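PDB 5UX5: BIFUNCTIONAL PROTEIN Proline utilization A (PutA) from Corynebacterium freiburgense, which probably oxidises proline to glutamate in two steps, using an FAD-dependent proline dehydrogenase and an NAD-dependent aldehyde dehydrogenase in one polypeptide. Local coordinates for residues S592-P597 with A620-R625; S558-F563 with F596-P601; A721-S726 with N764-P769; L523-A528 with F563-A568. All coordinates share one frame; numbering follows the deposited sequence.

Contact 1 (S592-P597 with A620-R625); sequences SPWNFP and APEVRR. With NAD (nicotinamide-adenine-dinucleotide), chain F.
W594, A620, E622 and V623 form the first shell. The methyl of A620 lies against the backbone, its CB 3.4 Å from C of P593. On the main-chain side of W594, CG2 of V623 lies 3.7 Å from its CA and CG1 touches its CB; CB of V623 meets CB of P597 at 3.6 Å. OE1 of E622 comes obliquely to the pyrrole part of the indole, 3.4 Å from CD1 of W594, with carboxylate and ring planes 60° apart. CG of W594 stands between the backbone N and the carbonyl carbon (chi1 48°), which places the CD1 side by E622 and the cofactor. Within 620-625, A620 O accepts the backbone N-H of V623, the N-cap residue of helix 624-636. N595 ND2 bonds to Q723 O. The NAD hydroxyl O3B donates to S592 O at 2.9 Å. The loop after strand 580-591 thus offers the ribose a carbonyl, and the indole edge lies beside the phosphate oxygen O2N, in the cofactor pocket of the aldehyde dehydrogenase domain.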
loop_
_atom_site.group_PDB
_atom_site.type_symbol
_atom_site.label_atom_id
_atom_site.label_comp_id
_atom_site.label_asym_id
_atom_site.label_seq_id
_atom_site.Cartn_x
_atom_site.Cartn_y
_atom_site.Cartn_z
ATOM N N SER A 592 -12.466 11.100 18.424
ATOM C CA SER A 592 -11.807 10.757 17.173
ATOM C C SER A 592 -11.372 12.008 16.404
ATOM O O SER A 592 -11.864 13.116 16.662
ATOM C CB SER A 592 -12.760 9.913 16.318
ATOM O OG SER A 592 -13.939 10.639 16.016
ATOM N N PRO A 593 -10.410 11.875 15.482
ATOM C CA PRO A 593 -9.937 13.051 14.733
ATOM C C PRO A 593 -10.640 13.182 13.394
ATOM O O PRO A 593 -11.612 12.453 13.146
ATOM C CB PRO A 593 -8.451 12.759 14.549
ATOM C CG PRO A 593 -8.427 11.230 14.410
ATOM C CD PRO A 593 -9.587 10.684 15.211
ATOM N N TRP A 594 -10.134 14.073 12.519
ATOM C CA TRP A 594 -10.746 14.314 11.213
ATOM C C TRP A 594 -9.994 13.667 10.053
ATOM O O TRP A 594 -10.618 13.378 9.037
ATOM C CB TRP A 594 -10.872 15.820 10.932
ATOM C CG TRP A 594 -9.628 16.558 11.201
ATOM C CD1 TRP A 594 -9.360 17.297 12.292
ATOM C CD2 TRP A 594 -8.456 16.618 10.375
ATOM N NE1 TRP A 594 -8.097 17.826 12.214
ATOM C CE2 TRP A 594 -7.516 17.419 11.048
ATOM C CE3 TRP A 594 -8.115 16.083 9.128
ATOM C CZ2 TRP A 594 -6.249 17.676 10.541
ATOM C CZ3 TRP A 594 -6.847 16.337 8.622
ATOM C CH2 TRP A 594 -5.930 17.136 9.331
ATOM N N ASN A 595 -8.715 13.317 10.215
ATOM C CA ASN A 595 -7.926 12.860 9.078
ATOM C C ASN A 595 -8.289 11.439 8.664
ATOM O O ASN A 595 -8.092 11.059 7.507
ATOM C CB ASN A 595 -6.435 12.965 9.398
ATOM C CG ASN A 595 -6.012 12.042 10.519
ATOM O OD1 ASN A 595 -6.845 11.569 11.289
ATOM N ND2 ASN A 595 -4.714 11.750 10.600
ATOM N N PHE A 596 -8.759 10.628 9.597
ATOM C CA PHE A 596 -9.281 9.289 9.326
ATOM C C PHE A 596 -10.673 9.194 9.916
ATOM O O PHE A 596 -10.888 8.506 10.916
ATOM C CB PHE A 596 -8.375 8.213 9.915
ATOM C CG PHE A 596 -7.090 8.041 9.181
ATOM C CD1 PHE A 596 -7.033 7.206 8.069
ATOM C CD2 PHE A 596 -5.946 8.716 9.582
ATOM C CE1 PHE A 596 -5.869 7.035 7.382
ATOM C CE2 PHE A 596 -4.763 8.549 8.905
ATOM C CZ PHE A 596 -4.723 7.692 7.791
ATOM N N PRO A 597 -11.656 9.849 9.294
ATOM C CA PRO A 597 -12.950 10.063 9.952
ATOM C C PRO A 597 -13.904 8.888 9.949
ATOM O O PRO A 597 -14.999 9.028 10.505
ATOM C CB PRO A 597 -13.535 11.224 9.156
ATOM C CG PRO A 597 -13.013 10.969 7.802
ATOM C CD PRO A 597 -11.598 10.506 7.982
ATOM N N ALA A 620 -14.631 14.300 15.693
ATOM C CA ALA A 620 -14.022 15.612 15.505
ATOM C C ALA A 620 -14.984 16.534 14.756
ATOM O O ALA A 620 -15.637 16.107 13.799
ATOM C CB ALA A 620 -12.699 15.496 14.751
ATOM N N PRO A 621 -15.092 17.795 15.155
ATOM C CA PRO A 621 -16.145 18.654 14.585
ATOM C C PRO A 621 -16.044 18.876 13.078
ATOM O O PRO A 621 -17.068 19.145 12.447
ATOM C CB PRO A 621 -15.990 19.960 15.373
ATOM C CG PRO A 621 -14.620 19.945 15.876
ATOM C CD PRO A 621 -14.265 18.508 16.134
ATOM N N GLU A 622 -14.869 18.727 12.467
ATOM C CA GLU A 622 -14.761 18.882 11.018
ATOM C C GLU A 622 -15.462 17.764 10.253
ATOM O O GLU A 622 -15.716 17.925 9.057
ATOM C CB GLU A 622 -13.288 18.909 10.578
ATOM C CG GLU A 622 -12.440 20.108 11.019
ATOM C CD GLU A 622 -11.967 20.014 12.473
ATOM O OE1 GLU A 622 -12.225 18.987 13.123
ATOM O OE2 GLU A 622 -11.301 20.952 12.954
ATOM N N VAL A 623 -15.752 16.623 10.886
ATOM C CA VAL A 623 -16.206 15.473 10.105
ATOM C C VAL A 623 -17.454 14.848 10.710
ATOM O O VAL A 623 -17.604 13.625 10.730
ATOM C CB VAL A 623 -15.086 14.428 9.937
ATOM C CG1 VAL A 623 -14.068 14.916 8.923
ATOM C CG2 VAL A 623 -14.406 14.170 11.228
ATOM N N ARG A 624 -18.400 15.688 11.122
ATOM C CA ARG A 624 -19.578 15.184 11.814
ATOM C C ARG A 624 -20.484 14.407 10.877
ATOM O O ARG A 624 -21.212 13.519 11.325
ATOM C CB ARG A 624 -20.341 16.336 12.458
ATOM C CG ARG A 624 -19.644 16.939 13.636
ATOM C CD ARG A 624 -20.489 18.004 14.256
ATOM N NE ARG A 624 -19.921 18.458 15.528
ATOM C CZ ARG A 624 -19.622 19.725 15.825
ATOM N NH1 ARG A 624 -19.848 20.705 14.944
ATOM N NH2 ARG A 624 -19.112 20.017 17.017
ATOM N N ARG A 625 -20.507 14.752 9.592
ATOM C CA ARG A 625 -21.348 13.962 8.700
ATOM C C ARG A 625 -20.753 12.580 8.451
ATOM O O ARG A 625 -21.503 11.627 8.219
ATOM C CB ARG A 625 -21.632 14.697 7.377
ATOM C CG ARG A 625 -22.594 15.869 7.530
ATOM C CD ARG A 625 -22.964 16.565 6.228
ATOM N NE ARG A 625 -21.905 16.676 5.223
ATOM C CZ ARG A 625 -21.295 17.813 4.894
ATOM N NH1 ARG A 625 -21.650 18.950 5.493
ATOM N NH2 ARG A 625 -20.349 17.812 3.952
HETATM P PA NAD F . -7.626 17.495 19.016
HETATM O O1A NAD F . -6.434 16.741 19.701
HETATM O O2A NAD F . -7.710 18.961 19.558
HETATM O O5B NAD F . -8.985 16.791 19.375
HETATM C C5B NAD F . -9.352 15.522 18.892
HETATM C C4B NAD F . -10.719 15.124 19.448
HETATM O O4B NAD F . -10.914 15.497 20.816
HETATM C C3B NAD F . -11.835 15.702 18.635
HETATM O O3B NAD F . -12.950 14.883 18.641
HETATM C C2B NAD F . -12.024 16.952 19.396
HETATM O O2B NAD F . -13.163 17.667 19.066
HETATM C C1B NAD F . -11.962 16.450 20.802
HETATM N N9A NAD F . -11.744 17.519 21.769
HETATM C C8A NAD F . -10.644 18.353 21.857
HETATM N N7A NAD F . -10.809 19.220 22.877
HETATM C C5A NAD F . -12.039 18.983 23.509
HETATM C C6A NAD F . -12.717 19.535 24.592
HETATM N N6A NAD F . -12.186 20.637 25.355
HETATM N N1A NAD F . -13.915 19.038 24.944
HETATM C C2A NAD F . -14.488 18.009 24.269
HETATM N N3A NAD F . -13.853 17.438 23.208
HETATM C C4A NAD F . -12.646 17.896 22.812
HETATM O O3 NAD F . -7.371 17.377 17.441
HETATM P PN NAD F . -7.642 18.460 16.282
HETATM O O1N NAD F . -8.063 19.829 16.774
HETATM O O2N NAD F . -8.836 17.993 15.502
HETATM O O5D NAD F . -6.281 18.516 15.424
HETATM C C5D NAD F . -5.095 18.901 16.104
HETATM C C4D NAD F . -3.783 18.274 15.623
HETATM O O4D NAD F . -3.687 16.875 15.751
HETATM C C3D NAD F . -3.386 18.497 14.205
HETATM O O3D NAD F . -3.124 19.811 13.874
HETATM C C2D NAD F . -2.133 17.714 14.230
HETATM O O2D NAD F . -1.072 18.554 14.518
HETATM C C1D NAD F . -2.382 16.643 15.268
#

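Contact 2 (S558-F563 with F596-P601); sequences SEAIDF and FPVAIP
The phenyl ring of F563 and the carboxylate of E559 both meet A599. The ring receives the backbone oxygen of A599 obliquely, CD2 of F563 lying 3.7 Å from A599 O, and its CE2 is 4.3 Å from A599 CB; along its own helix the ring meets that of Y567 with the planes about 10° apart. The carboxylate of E559 brings OE1 to 3.6 Å from A599 CB, a polar atom against a methyl. It gets there because CG stands anti to the backbone N (chi1 -160°) and the chain runs straight on beyond it, laying CB and CG alongside the same methyl.

On the far side of F563 from E559, the helices come close through small residues. The CA atoms of A560 and A599 are 4.2 Å apart, CB of A560 is 3.8 Å from A599 CA, and CG1 of V598 closes one flank at 4.0 Å from A560 CB. Helix 550-574 is thereby packed against the first turn of helix 599-611, which follows the PWNFP loop of the dehydrogenase domain. One turn earlier on helix 550-574, E556 OE2 accepts the backbone N-H groups of both V598 and A599. Such an acceptor at a helix start would be expected to suit the helix dipole, so the contact joins a small, largely alanine-lined interface to a polar hold on the beginning of helix 599-611.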
loop_
_atom_site.group_PDB
_atom_site.type_symbol
_atom_site.label_atom_id
_atom_site.label_comp_id
_atom_site.label_asym_id
_atom_site.label_seq_id
_atom_site.Cartn_x
_atom_site.Cartn_y
_atom_site.Cartn_z
ATOM N N SER A 558 -11.937 -0.139 4.316
ATOM C CA SER A 558 -11.506 -1.497 4.584
ATOM C C SER A 558 -11.003 -1.635 6.007
ATOM O O SER A 558 -11.320 -2.629 6.679
ATOM C CB SER A 558 -10.454 -1.928 3.579
ATOM O OG SER A 558 -11.095 -1.996 2.316
ATOM N N GLU A 559 -10.235 -0.641 6.483
ATOM C CA GLU A 559 -9.760 -0.661 7.857
ATOM C C GLU A 559 -10.937 -0.704 8.829
ATOM O O GLU A 559 -10.911 -1.443 9.826
ATOM C CB GLU A 559 -8.846 0.544 8.119
ATOM C CG GLU A 559 -7.904 0.404 9.341
ATOM C CD GLU A 559 -6.958 1.594 9.542
ATOM O OE1 GLU A 559 -7.262 2.676 9.034
ATOM O OE2 GLU A 559 -5.895 1.461 10.190
ATOM N N ALA A 560 -11.984 0.079 8.555
ATOM C CA ALA A 560 -13.122 0.096 9.464
ATOM C C ALA A 560 -13.828 -1.253 9.471
ATOM O O ALA A 560 -14.309 -1.704 10.513
ATOM C CB ALA A 560 -14.092 1.217 9.087
ATOM N N ILE A 561 -13.922 -1.909 8.317
ATOM C CA ILE A 561 -14.497 -3.245 8.302
ATOM C C ILE A 561 -13.581 -4.238 9.025
ATOM O O ILE A 561 -14.040 -5.065 9.830
ATOM C CB ILE A 561 -14.822 -3.646 6.852
ATOM C CG1 ILE A 561 -15.889 -2.679 6.326
ATOM C CG2 ILE A 561 -15.363 -5.070 6.795
ATOM C CD1 ILE A 561 -16.191 -2.732 4.845
ATOM N N ASP A 562 -12.277 -4.161 8.769
ATOM C CA ASP A 562 -11.340 -5.066 9.423
ATOM C C ASP A 562 -11.375 -4.927 10.944
ATOM O O ASP A 562 -11.272 -5.930 11.656
ATOM C CB ASP A 562 -9.916 -4.847 8.903
ATOM C CG ASP A 562 -9.705 -5.382 7.484
ATOM O OD1 ASP A 562 -10.625 -6.007 6.905
ATOM O OD2 ASP A 562 -8.594 -5.178 6.947
ATOM N N PHE A 563 -11.486 -3.696 11.468
ATOM C CA PHE A 563 -11.544 -3.553 12.923
ATOM C C PHE A 563 -12.703 -4.362 13.505
ATOM O O PHE A 563 -12.554 -5.008 14.547
ATOM C CB PHE A 563 -11.647 -2.091 13.345
ATOM C CG PHE A 563 -10.339 -1.342 13.300
ATOM C CD1 PHE A 563 -9.172 -1.907 13.783
ATOM C CD2 PHE A 563 -10.279 -0.051 12.749
ATOM C CE1 PHE A 563 -7.942 -1.188 13.729
ATOM C CE2 PHE A 563 -9.068 0.662 12.674
ATOM C CZ PHE A 563 -7.897 0.101 13.155
ATOM N N PHE A 596 -8.759 10.628 9.597
ATOM C CA PHE A 596 -9.281 9.289 9.326
ATOM C C PHE A 596 -10.673 9.194 9.916
ATOM O O PHE A 596 -10.888 8.506 10.916
ATOM C CB PHE A 596 -8.375 8.213 9.915
ATOM C CG PHE A 596 -7.090 8.041 9.181
ATOM C CD1 PHE A 596 -7.033 7.206 8.069
ATOM C CD2 PHE A 596 -5.946 8.716 9.582
ATOM C CE1 PHE A 596 -5.869 7.035 7.382
ATOM C CE2 PHE A 596 -4.763 8.549 8.905
ATOM C CZ PHE A 596 -4.723 7.692 7.791
ATOM N N PRO A 597 -11.656 9.849 9.294
ATOM C CA PRO A 597 -12.950 10.063 9.952
ATOM C C PRO A 597 -13.904 8.888 9.949
ATOM O O PRO A 597 -14.999 9.028 10.505
ATOM C CB PRO A 597 -13.535 11.224 9.156
ATOM C CG PRO A 597 -13.013 10.969 7.802
ATOM C CD PRO A 597 -11.598 10.506 7.982
ATOM N N VAL A 598 -13.553 7.714 9.439
ATOM C CA VAL A 598 -14.429 6.557 9.545
ATOM C C VAL A 598 -13.772 5.411 10.318
ATOM O O VAL A 598 -14.362 4.864 11.247
ATOM C CB VAL A 598 -14.922 6.095 8.161
ATOM C CG1 VAL A 598 -15.752 4.799 8.291
ATOM C CG2 VAL A 598 -15.760 7.223 7.506
ATOM N N ALA A 599 -12.534 5.066 9.977
ATOM C CA ALA A 599 -11.889 3.922 10.618
ATOM C C ALA A 599 -11.519 4.204 12.076
ATOM O O ALA A 599 -11.715 3.352 12.954
ATOM C CB ALA A 599 -10.650 3.518 9.831
ATOM N N ILE A 600 -10.968 5.376 12.364
ATOM C CA ILE A 600 -10.546 5.600 13.738
ATOM C C ILE A 600 -11.744 5.736 14.671
ATOM O O ILE A 600 -11.784 5.023 15.679
ATOM C CB ILE A 600 -9.585 6.786 13.841
ATOM C CG1 ILE A 600 -8.227 6.333 13.264
ATOM C CG2 ILE A 600 -9.514 7.274 15.298
ATOM C CD1 ILE A 600 -7.163 7.393 13.206
ATOM N N PRO A 601 -12.768 6.541 14.377
ATOM C CA PRO A 601 -13.941 6.514 15.276
ATOM C C PRO A 601 -14.527 5.121 15.392
ATOM O O PRO A 601 -14.763 4.641 16.505
ATOM C CB PRO A 601 -14.917 7.527 14.641
ATOM C CG PRO A 601 -14.373 7.838 13.307
ATOM C CD PRO A 601 -12.934 7.507 13.263
#

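Contact 3 (A721-S726 with N764-P769); sequences AGQKCS and NGLISP. With SO4 (sulfate ion), chain G.
The GQKCS loop, the segment that in aldehyde dehydrogenases carries the nucleophilic cysteine, is tied here to the loop 764-769 by A721 and Q723. Q723, the centre of an inverse gamma turn, sends its extended side chain across L766. Its OE1 accepts the backbone N-H of I767 at 3.1 Å (N-H...O angle 151°), taken in the carbonyl plane on a lone pair. The other end of the amide, NE2, is 3.3 Å from G765 O and donates to H720 O, so the amide is held from both ends. CB of A721 lies 3.5 Å from N764 O and 4.0 Å from CD2 of L766. N764 ND2 is hydrogen-bonded to H720 ND1 and more weakly to G765 O (3.3 Å). The first loop joins helix 706-718 to strand 728-734; the second runs between helices 740-750 and 772-779. W594 touches both Q723 and I767, and K724 makes a salt bridge to E552 of helix 550-574.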
loop_
_atom_site.group_PDB
_atom_site.type_symbol
_atom_site.label_atom_id
_atom_site.label_comp_id
_atom_site.label_asym_id
_atom_site.label_seq_id
_atom_site.Cartn_x
_atom_site.Cartn_y
_atom_site.Cartn_z
ATOM N N ALA A 721 -2.225 14.738 1.746
ATOM C CA ALA A 721 -1.508 16.011 1.888
ATOM C C ALA A 721 -0.593 16.042 3.108
ATOM O O ALA A 721 -0.340 17.104 3.666
ATOM C CB ALA A 721 -2.489 17.182 1.931
ATOM N N GLY A 722 -0.067 14.891 3.524
ATOM C CA GLY A 722 0.751 14.789 4.724
ATOM C C GLY A 722 -0.005 14.824 6.042
ATOM O O GLY A 722 0.628 14.989 7.096
ATOM N N GLN A 723 -1.334 14.670 6.022
ATOM C CA GLN A 723 -2.164 14.849 7.216
ATOM C C GLN A 723 -2.356 13.513 7.929
ATOM O O GLN A 723 -3.472 13.069 8.208
ATOM C CB GLN A 723 -3.511 15.476 6.847
ATOM C CG GLN A 723 -3.435 16.845 6.109
ATOM C CD GLN A 723 -4.808 17.375 5.703
ATOM O OE1 GLN A 723 -5.323 18.328 6.276
ATOM N NE2 GLN A 723 -5.393 16.759 4.691
ATOM N N LYS A 724 -1.235 12.878 8.251
ATOM C CA LYS A 724 -1.257 11.562 8.856
ATOM C C LYS A 724 -0.290 11.531 10.021
ATOM O O LYS A 724 0.828 12.040 9.923
ATOM C CB LYS A 724 -0.901 10.475 7.826
ATOM C CG LYS A 724 -2.009 10.177 6.807
ATOM C CD LYS A 724 -1.498 9.204 5.783
ATOM C CE LYS A 724 -2.530 8.801 4.748
ATOM N NZ LYS A 724 -1.808 8.214 3.579
ATOM N N CYS A 725 -0.730 10.919 11.128
ATOM C CA CYS A 725 0.185 10.634 12.225
ATOM C C CYS A 725 1.424 9.887 11.735
ATOM O O CYS A 725 2.517 10.047 12.286
ATOM C CB CYS A 725 -0.546 9.824 13.295
ATOM S SG CYS A 725 -1.982 10.647 14.008
ATOM N N SER A 726 1.288 9.102 10.680
ATOM C CA SER A 726 2.371 8.271 10.170
ATOM C C SER A 726 3.154 8.884 9.018
ATOM O O SER A 726 4.111 8.269 8.549
ATOM C CB SER A 726 1.798 6.933 9.740
ATOM O OG SER A 726 0.731 7.175 8.866
ATOM N N ASN A 764 -4.767 15.671 -2.269
ATOM C CA ASN A 764 -5.948 16.436 -1.906
ATOM C C ASN A 764 -5.582 17.709 -1.132
ATOM O O ASN A 764 -4.407 18.021 -0.883
ATOM C CB ASN A 764 -6.922 15.549 -1.130
ATOM C CG ASN A 764 -6.223 14.640 -0.115
ATOM O OD1 ASN A 764 -5.738 13.535 -0.444
ATOM N ND2 ASN A 764 -6.180 15.096 1.124
ATOM N N GLY A 765 -6.624 18.459 -0.747
ATOM C CA GLY A 765 -6.449 19.683 0.002
ATOM C C GLY A 765 -6.418 19.436 1.499
ATOM O O GLY A 765 -6.493 18.306 1.979
ATOM N N LEU A 766 -6.291 20.523 2.249
ATOM C CA LEU A 766 -6.261 20.426 3.696
ATOM C C LEU A 766 -7.669 20.521 4.261
ATOM O O LEU A 766 -8.612 20.947 3.587
ATOM C CB LEU A 766 -5.381 21.507 4.313
ATOM C CG LEU A 766 -3.949 21.674 3.812
ATOM C CD1 LEU A 766 -3.429 22.971 4.419
ATOM C CD2 LEU A 766 -3.016 20.459 4.121
ATOM N N ILE A 767 -7.802 20.080 5.514
ATOM C CA ILE A 767 -9.093 20.044 6.184
ATOM C C ILE A 767 -9.579 21.440 6.528
ATOM O O ILE A 767 -10.777 21.639 6.763
ATOM C CB ILE A 767 -8.989 19.149 7.435
ATOM C CG1 ILE A 767 -10.376 18.721 7.899
ATOM C CG2 ILE A 767 -8.170 19.820 8.516
ATOM C CD1 ILE A 767 -11.047 17.769 6.885
ATOM N N SER A 768 -8.663 22.409 6.576
ATOM C CA SER A 768 -8.886 23.812 6.898
ATOM C C SER A 768 -7.566 24.541 6.714
ATOM O O SER A 768 -6.515 23.898 6.678
ATOM C CB SER A 768 -9.379 23.978 8.328
ATOM O OG SER A 768 -8.371 23.546 9.230
ATOM N N PRO A 769 -7.570 25.859 6.573
ATOM C CA PRO A 769 -6.324 26.574 6.281
ATOM C C PRO A 769 -5.291 26.339 7.365
ATOM O O PRO A 769 -5.658 26.058 8.516
ATOM C CB PRO A 769 -6.756 28.053 6.240
ATOM C CG PRO A 769 -8.212 28.067 6.458
ATOM C CD PRO A 769 -8.751 26.705 6.333
HETATM S S SO4 G . -1.759 4.693 8.886
HETATM O O1 SO4 G . -2.191 4.875 7.497
HETATM O O2 SO4 G . -0.600 3.803 8.819
HETATM O O3 SO4 G . -2.847 4.165 9.737
HETATM O O4 SO4 G . -1.385 5.988 9.434
#

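Contact 4 (L523-A528 with F563-A568); sequences LLQRAA and FARYYA
L524 and A564 lie where helices 517-533 and 550-574 pass nearly antiparallel, their short segment axes 8.1 Å apart at a signed crossing angle of -160°. Alanines line the close approach. CB of A564 sits 3.6 Å from the carbonyl oxygen of L524 and 3.8 Å from CB of A528, while L524 CB meets A568 CB at 4.0 Å. The two helices belong to the aldehyde dehydrogenase domain, and F606 of helix 599-611 touches both L524 and A564, so this seam is covered by a third helix. At its other margin Q525 and R565 cross at about a right angle with their flat ends nearly coplanar, the planes 16° apart. The chain of Q525 bends at chi2, which turns its amide back toward helix 550-574 and puts OE1 at the edge of the guanidinium. The bond from R565 NH2 is straight, with an N-H...O angle of 163°, but weak at 3.3 Å to Q525 OE1. The methyl of A528 lies over one guanidinium face, offset toward its rim, 3.6 Å from R565 CZ. NH2 of R565 has its ionic partner in D529, one residue beyond A528 on helix 517-533.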
loop_
_atom_site.group_PDB
_atom_site.type_symbol
_atom_site.label_atom_id
_atom_site.label_comp_id
_atom_site.label_asym_id
_atom_site.label_seq_id
_atom_site.Cartn_x
_atom_site.Cartn_y
_atom_site.Cartn_z
ATOM N N LEU A 523 -23.026 -9.058 16.437
ATOM C CA LEU A 523 -23.251 -7.672 16.064
ATOM C C LEU A 523 -22.049 -7.113 15.316
ATOM O O LEU A 523 -22.213 -6.431 14.298
ATOM C CB LEU A 523 -23.551 -6.825 17.295
ATOM C CG LEU A 523 -24.925 -7.006 17.934
ATOM C CD1 LEU A 523 -25.053 -6.105 19.104
ATOM C CD2 LEU A 523 -26.011 -6.742 16.962
ATOM N N LEU A 524 -20.828 -7.398 15.790
ATOM C CA LEU A 524 -19.667 -6.848 15.099
ATOM C C LEU A 524 -19.566 -7.395 13.678
ATOM O O LEU A 524 -19.342 -6.634 12.726
ATOM C CB LEU A 524 -18.399 -7.145 15.881
ATOM C CG LEU A 524 -18.333 -6.318 17.156
ATOM C CD1 LEU A 524 -17.233 -6.828 18.137
ATOM C CD2 LEU A 524 -18.122 -4.891 16.777
ATOM N N GLN A 525 -19.799 -8.701 13.508
ATOM C CA GLN A 525 -19.684 -9.301 12.190
ATOM C C GLN A 525 -20.724 -8.711 11.262
ATOM O O GLN A 525 -20.434 -8.396 10.104
ATOM C CB GLN A 525 -19.834 -10.820 12.290
ATOM C CG GLN A 525 -18.700 -11.547 13.030
ATOM C CD GLN A 525 -17.383 -11.549 12.268
ATOM O OE1 GLN A 525 -17.302 -11.084 11.126
ATOM N NE2 GLN A 525 -16.341 -12.078 12.899
ATOM N N ARG A 526 -21.920 -8.482 11.787
ATOM C CA ARG A 526 -22.963 -7.847 11.004
ATOM C C ARG A 526 -22.603 -6.395 10.702
ATOM O O ARG A 526 -22.886 -5.887 9.605
ATOM C CB ARG A 526 -24.277 -7.935 11.775
ATOM C CG ARG A 526 -25.406 -8.470 10.950
ATOM C CD ARG A 526 -26.308 -9.302 11.808
ATOM N NE ARG A 526 -27.131 -8.453 12.651
ATOM C CZ ARG A 526 -27.358 -8.696 13.932
ATOM N NH1 ARG A 526 -26.803 -9.761 14.512
ATOM N NH2 ARG A 526 -28.125 -7.869 14.631
ATOM N N ALA A 527 -21.975 -5.712 11.669
ATOM C CA ALA A 527 -21.537 -4.340 11.446
ATOM C C ALA A 527 -20.533 -4.271 10.313
ATOM O O ALA A 527 -20.538 -3.323 9.522
ATOM C CB ALA A 527 -20.950 -3.761 12.729
ATOM N N ALA A 528 -19.663 -5.273 10.210
ATOM C CA ALA A 528 -18.708 -5.272 9.115
ATOM C C ALA A 528 -19.409 -5.536 7.777
ATOM O O ALA A 528 -19.083 -4.905 6.765
ATOM C CB ALA A 528 -17.600 -6.284 9.403
ATOM N N PHE A 563 -11.486 -3.696 11.468
ATOM C CA PHE A 563 -11.544 -3.553 12.923
ATOM C C PHE A 563 -12.703 -4.362 13.505
ATOM O O PHE A 563 -12.554 -5.008 14.547
ATOM C CB PHE A 563 -11.647 -2.091 13.345
ATOM C CG PHE A 563 -10.339 -1.342 13.300
ATOM C CD1 PHE A 563 -9.172 -1.907 13.783
ATOM C CD2 PHE A 563 -10.279 -0.051 12.749
ATOM C CE1 PHE A 563 -7.942 -1.188 13.729
ATOM C CE2 PHE A 563 -9.068 0.662 12.674
ATOM C CZ PHE A 563 -7.897 0.101 13.155
ATOM N N ALA A 564 -13.872 -4.325 12.863
ATOM C CA ALA A 564 -15.016 -5.065 13.388
ATOM C C ALA A 564 -14.736 -6.563 13.422
ATOM O O ALA A 564 -15.008 -7.228 14.425
ATOM C CB ALA A 564 -16.265 -4.770 12.565
ATOM N N ARG A 565 -14.179 -7.115 12.344
ATOM C CA ARG A 565 -13.925 -8.556 12.305
ATOM C C ARG A 565 -12.769 -8.952 13.218
ATOM O O ARG A 565 -12.871 -9.931 13.966
ATOM C CB ARG A 565 -13.645 -9.004 10.870
ATOM C CG ARG A 565 -14.862 -8.914 9.981
ATOM C CD ARG A 565 -14.823 -9.922 8.836
ATOM N NE ARG A 565 -15.331 -9.282 7.626
ATOM C CZ ARG A 565 -16.617 -9.128 7.338
ATOM N NH1 ARG A 565 -16.952 -8.483 6.228
ATOM N NH2 ARG A 565 -17.557 -9.626 8.152
ATOM N N TYR A 566 -11.686 -8.179 13.207
ATOM C CA TYR A 566 -10.539 -8.492 14.049
ATOM C C TYR A 566 -10.907 -8.431 15.531
ATOM O O TYR A 566 -10.606 -9.358 16.288
ATOM C CB TYR A 566 -9.391 -7.539 13.750
ATOM C CG TYR A 566 -8.133 -7.889 14.494
ATOM C CD1 TYR A 566 -7.440 -9.026 14.168
ATOM C CD2 TYR A 566 -7.626 -7.083 15.517
ATOM C CE1 TYR A 566 -6.284 -9.382 14.816
ATOM C CE2 TYR A 566 -6.428 -7.436 16.188
ATOM C CZ TYR A 566 -5.772 -8.593 15.829
ATOM O OH TYR A 566 -4.604 -9.015 16.431
ATOM N N TYR A 567 -11.549 -7.339 15.970
ATOM C CA TYR A 567 -11.858 -7.221 17.395
ATOM C C TYR A 567 -12.931 -8.211 17.805
ATOM O O TYR A 567 -12.986 -8.599 18.978
ATOM C CB TYR A 567 -12.261 -5.790 17.781
ATOM C CG TYR A 567 -11.135 -4.755 17.639
ATOM C CD1 TYR A 567 -9.804 -5.094 17.868
ATOM C CD2 TYR A 567 -11.410 -3.445 17.254
ATOM C CE1 TYR A 567 -8.781 -4.150 17.718
ATOM C CE2 TYR A 567 -10.387 -2.492 17.114
ATOM C CZ TYR A 567 -9.072 -2.854 17.348
ATOM O OH TYR A 567 -8.052 -1.921 17.200
ATOM N N ALA A 568 -13.775 -8.645 16.864
ATOM C CA ALA A 568 -14.681 -9.760 17.148
ATOM C C ALA A 568 -13.907 -11.029 17.507
ATOM O O ALA A 568 -14.196 -11.679 18.518
ATOM C CB ALA A 568 -15.602 -10.009 15.962
#

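Overall arrangement
From the N terminus, 523-528 opens contact 4 and 558-563 opens contact 2 before contact 4 closes on 563-568. The two therefore cross, sharing F563 of helix 550-574, and I561 touches A528. Contact 2 closes on 596-601, where contact 1 has already begun: their segments overlap at F596 and P597, and P593 packs on I600. Contact 1 closes at 620-625 after helix 599-611 and strand 614-618. Contact 3 follows in series, closing a loop of its own, yet lies beside contact 1, since N595 ND2 reaches Q723 O. Together they run from the paired helices through helix 599-611 to the NAD-binding and GQKCS loops.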